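Local structure of ABC transporter, solute-binding protein (Staphylococcus aureus, 6LKK) at residues R145-M150 and I276-P282. The protein binds glucose 6-phosphate as the extracellular sensor of a two-component system and has the fold of a transporter solute-binding protein. Numbering follows the deposited sequence.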
ATOM      1  N   ARG A 145       6.222  -2.093 -11.355  1.00 17.46           N
ATOM      2  CA  ARG A 145       7.644  -2.044 -11.034  1.00 18.43           C
ATOM      3  C   ARG A 145       8.184  -3.434 -10.716  1.00 20.49           C
ATOM      4  O   ARG A 145       9.301  -3.781 -11.118  1.00 18.14           O
ATOM      5  CB  ARG A 145       7.896  -1.097  -9.859  1.00 19.96           C
ATOM      6  CG  ARG A 145       7.732   0.379 -10.189  1.00 21.63           C
ATOM      7  CD  ARG A 145       8.790   1.223  -9.492  1.00 33.28           C
ATOM      8  NE  ARG A 145      10.114   1.019 -10.074  1.00 45.40           N
ATOM      9  CZ  ARG A 145      11.219   1.640  -9.669  1.00 56.06           C
ATOM     10  NH1 ARG A 145      11.173   2.514  -8.673  1.00 63.65           N
ATOM     11  NH2 ARG A 145      12.376   1.383 -10.262  1.00 56.21           N
ATOM     12  N   ALA A 146       7.407  -4.248  -9.996  1.00 20.88           N
ATOM     13  CA  ALA A 146       7.854  -5.601  -9.677  1.00 18.61           C
ATOM     14  C   ALA A 146       8.057  -6.426 -10.941  1.00 16.62           C
ATOM     15  O   ALA A 146       9.044  -7.160 -11.064  1.00 20.80           O
ATOM     16  CB  ALA A 146       6.849  -6.285  -8.753  1.00 19.44           C
ATOM     17  N   ILE A 147       7.131  -6.314 -11.895  1.00 17.33           N
ATOM     18  CA  ILE A 147       7.253  -7.058 -13.144  1.00 18.10           C
ATOM     19  C   ILE A 147       8.437  -6.545 -13.954  1.00 19.56           C
ATOM     20  O   ILE A 147       9.204  -7.330 -14.525  1.00 20.14           O
ATOM     21  CB  ILE A 147       5.931  -6.972 -13.929  1.00 17.96           C
ATOM     22  CG1 ILE A 147       4.830  -7.713 -13.162  1.00 18.23           C
ATOM     23  CG2 ILE A 147       6.085  -7.547 -15.337  1.00 19.02           C
ATOM     24  CD1 ILE A 147       3.449  -7.551 -13.742  1.00 19.72           C
ATOM     25  N   TYR A 148       8.611  -5.223 -14.015  1.00 20.12           N
ATOM     26  CA  TYR A 148       9.756  -4.671 -14.730  1.00 18.85           C
ATOM     27  C   TYR A 148      11.066  -5.098 -14.083  1.00 21.33           C
ATOM     28  O   TYR A 148      12.065  -5.322 -14.776  1.00 23.04           O
ATOM     29  CB  TYR A 148       9.670  -3.147 -14.777  1.00 19.44           C
ATOM     30  CG  TYR A 148      10.843  -2.520 -15.494  1.00 22.77           C
ATOM     31  CD1 TYR A 148      10.909  -2.517 -16.879  1.00 26.28           C
ATOM     32  CD2 TYR A 148      11.888  -1.945 -14.786  1.00 22.29           C
ATOM     33  CE1 TYR A 148      11.982  -1.954 -17.541  1.00 28.67           C
ATOM     34  CE2 TYR A 148      12.968  -1.377 -15.442  1.00 28.48           C
ATOM     35  CZ  TYR A 148      13.007  -1.386 -16.819  1.00 26.33           C
ATOM     36  OH  TYR A 148      14.074  -0.825 -17.483  1.00 31.40           O
ATOM     37  N   SER A 149      11.084  -5.220 -12.755  1.00 20.06           N
ATOM     38  CA  SER A 149      12.329  -5.518 -12.058  1.00 21.41           C
ATOM     39  C   SER A 149      12.840  -6.922 -12.344  1.00 21.97           C
ATOM     40  O   SER A 149      14.032  -7.176 -12.154  1.00 26.40           O
ATOM     41  CB  SER A 149      12.144  -5.342 -10.550  1.00 23.54           C
ATOM     42  OG  SER A 149      11.483  -6.461  -9.984  1.00 22.95           O
ATOM     43  N   MET A 150      11.977  -7.838 -12.793  1.00 20.86           N
ATOM     44  CA  MET A 150      12.407  -9.216 -13.016  1.00 21.13           C
ATOM     45  C   MET A 150      13.623  -9.267 -13.931  1.00 24.59           C
ATOM     46  O   MET A 150      14.655  -9.856 -13.588  1.00 26.56           O
ATOM     47  CB  MET A 150      11.262 -10.036 -13.615  1.00 25.30           C
ATOM     48  CG  MET A 150      10.071 -10.230 -12.689  1.00 22.01           C
ATOM     49  SD  MET A 150       8.874 -11.416 -13.335  1.00 25.27           S
ATOM     50  CE  MET A 150       8.397 -10.622 -14.868  1.00 25.16           C
ATOM     51  N   ILE A 276      12.056  -8.332  -3.586  1.00 24.28           N
ATOM     52  CA  ILE A 276      12.902  -7.713  -4.600  1.00 26.81           C
ATOM     53  C   ILE A 276      13.950  -6.903  -3.848  1.00 30.02           C
ATOM     54  O   ILE A 276      13.588  -5.975  -3.110  1.00 30.19           O
ATOM     55  CB  ILE A 276      12.095  -6.825  -5.558  1.00 25.94           C
ATOM     56  CG1 ILE A 276      10.998  -7.635  -6.245  1.00 24.58           C
ATOM     57  CG2 ILE A 276      13.012  -6.206  -6.605  1.00 28.11           C
ATOM     58  CD1 ILE A 276       9.921  -6.786  -6.853  1.00 27.58           C
ATOM     59  N   PRO A 277      15.238  -7.209  -3.977  1.00 30.34           N
ATOM     60  CA  PRO A 277      16.242  -6.405  -3.277  1.00 37.40           C
ATOM     61  C   PRO A 277      16.312  -5.006  -3.862  1.00 34.84           C
ATOM     62  O   PRO A 277      16.011  -4.782  -5.038  1.00 32.80           O
ATOM     63  CB  PRO A 277      17.543  -7.181  -3.506  1.00 32.57           C
ATOM     64  CG  PRO A 277      17.332  -7.859  -4.811  1.00 35.82           C
ATOM     65  CD  PRO A 277      15.861  -8.208  -4.865  1.00 34.99           C
ATOM     66  N   LYS A 278      16.703  -4.050  -3.016  1.00 35.63           N
ATOM     67  CA  LYS A 278      16.782  -2.665  -3.467  1.00 34.47           C
ATOM     68  C   LYS A 278      17.696  -2.527  -4.676  1.00 36.01           C
ATOM     69  O   LYS A 278      17.476  -1.656  -5.526  1.00 35.27           O
ATOM     70  CB  LYS A 278      17.270  -1.770  -2.327  1.00 34.11           C
ATOM     71  CG  LYS A 278      17.334  -0.292  -2.677  1.00 40.71           C
ATOM     72  CD  LYS A 278      15.979   0.229  -3.141  1.00 43.20           C
ATOM     73  CE  LYS A 278      16.009   1.727  -3.373  1.00 46.79           C
ATOM     74  NZ  LYS A 278      14.737   2.224  -3.979  1.00 52.24           N
ATOM     75  N   SER A 279      18.711  -3.386  -4.782  1.00 34.34           N
ATOM     76  CA  SER A 279      19.659  -3.308  -5.886  1.00 34.46           C
ATOM     77  C   SER A 279      19.007  -3.565  -7.241  1.00 36.93           C
ATOM     78  O   SER A 279      19.560  -3.154  -8.266  1.00 37.20           O
ATOM     79  CB  SER A 279      20.805  -4.296  -5.648  1.00 38.93           C
ATOM     80  OG  SER A 279      20.354  -5.457  -4.969  1.00 43.26           O
ATOM     81  N   LYS A 280      17.854  -4.230  -7.274  1.00 40.62           N
ATOM     82  CA  LYS A 280      17.096  -4.398  -8.508  1.00 35.14           C
ATOM     83  C   LYS A 280      16.104  -3.266  -8.751  1.00 39.06           C
ATOM     84  O   LYS A 280      15.431  -3.264  -9.786  1.00 35.46           O
ATOM     85  CB  LYS A 280      16.341  -5.734  -8.500  1.00 38.52           C
ATOM     86  CG  LYS A 280      17.227  -6.970  -8.619  1.00 39.19           C
ATOM     87  CD  LYS A 280      16.394  -8.241  -8.764  1.00 38.01           C
ATOM     88  CE  LYS A 280      16.058  -8.520 -10.219  1.00 32.67           C
ATOM     89  NZ  LYS A 280      15.131  -9.680 -10.377  1.00 32.82           N
ATOM     90  N   LEU A 281      16.000  -2.309  -7.828  1.00 41.36           N
ATOM     91  CA  LEU A 281      15.036  -1.212  -7.909  1.00 45.39           C
ATOM     92  C   LEU A 281      15.795   0.101  -7.789  1.00 53.44           C
ATOM     93  O   LEU A 281      15.844   0.709  -6.709  1.00 50.14           O
ATOM     94  CB  LEU A 281      13.974  -1.335  -6.815  1.00 40.56           C
ATOM     95  CG  LEU A 281      13.102  -2.587  -6.896  1.00 36.60           C
ATOM     96  CD1 LEU A 281      12.404  -2.811  -5.568  1.00 36.44           C
ATOM     97  CD2 LEU A 281      12.103  -2.448  -8.031  1.00 33.77           C
ATOM     98  N   PRO A 282      16.400   0.571  -8.872  1.00 64.59           N
ATOM     99  CA  PRO A 282      17.184   1.808  -8.815  1.00 69.72           C
ATOM    100  C   PRO A 282      16.273   3.032  -8.829  1.00 66.01           C
ATOM    101  O   PRO A 282      15.047   2.931  -8.858  1.00 69.06           O
ATOM    102  CB  PRO A 282      18.040   1.728 -10.076  1.00 69.25           C
ATOM    103  CG  PRO A 282      17.149   1.028 -11.055  1.00 70.72           C
ATOM    104  CD  PRO A 282      16.367   0.012 -10.236  1.00 63.56           C
TER
HETATM  105  O   HOH W   1      12.478  -9.022  -9.355  1.00 27.04           O
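Ile276 sets its CD1 methyl against the CB of Ala146, 3.6 Å away, where the loop leading to the C-terminal helix 286-293 runs over one side of helix 138-151. In this periplasmic-binding-protein fold, helix 138-151 starts at the glucose 6-phosphate pocket, with Thr138 and Thr139 among the ligand's contacts; the packing described here lies farther along it, the side chain of Ala146 being about 11 Å from the sugar phosphate. The same CD1 also comes within 3.5 Å of Ser149 OG. That hydroxyl turns back into its own helix to donate to Ala146 O at 2.8 Å, and a water donates a second bond to it, so the hydroxyl of buried Ser149 is gripped twice, as donor to Ala146 O and acceptor from the water, beside an apolar methyl.

At the end of the short 3-10 turn 278-280, Lys280 sends its chain to the carbonyl oxygen of Met150, near the C-terminal end of helix 138-151. A bend at chi3 (88°) brings NZ to Met150 O at 3.3 Å, the nitrogen tilted 30° from the carbonyl plane. The ammonium also donates to the water on Ser149 OG, making a bridge between the two side chains, while Lys280 O accepts a hydrogen bond from His152.

Leu281 then lays CD2 against Ser149 CB at 3.8 Å, and the same methyl lies over one face of the Arg145 guanidinium, offset toward its rim. Phe289 of the C-terminal helix adds a cation-pi contact to this arginine. At Pro282, the backbone carbonyl meets the guanidinium edge in its plane: NH2 of Arg145 points almost straight (170°) at Pro282 O, a weak hydrogen bond of 3.4 Å.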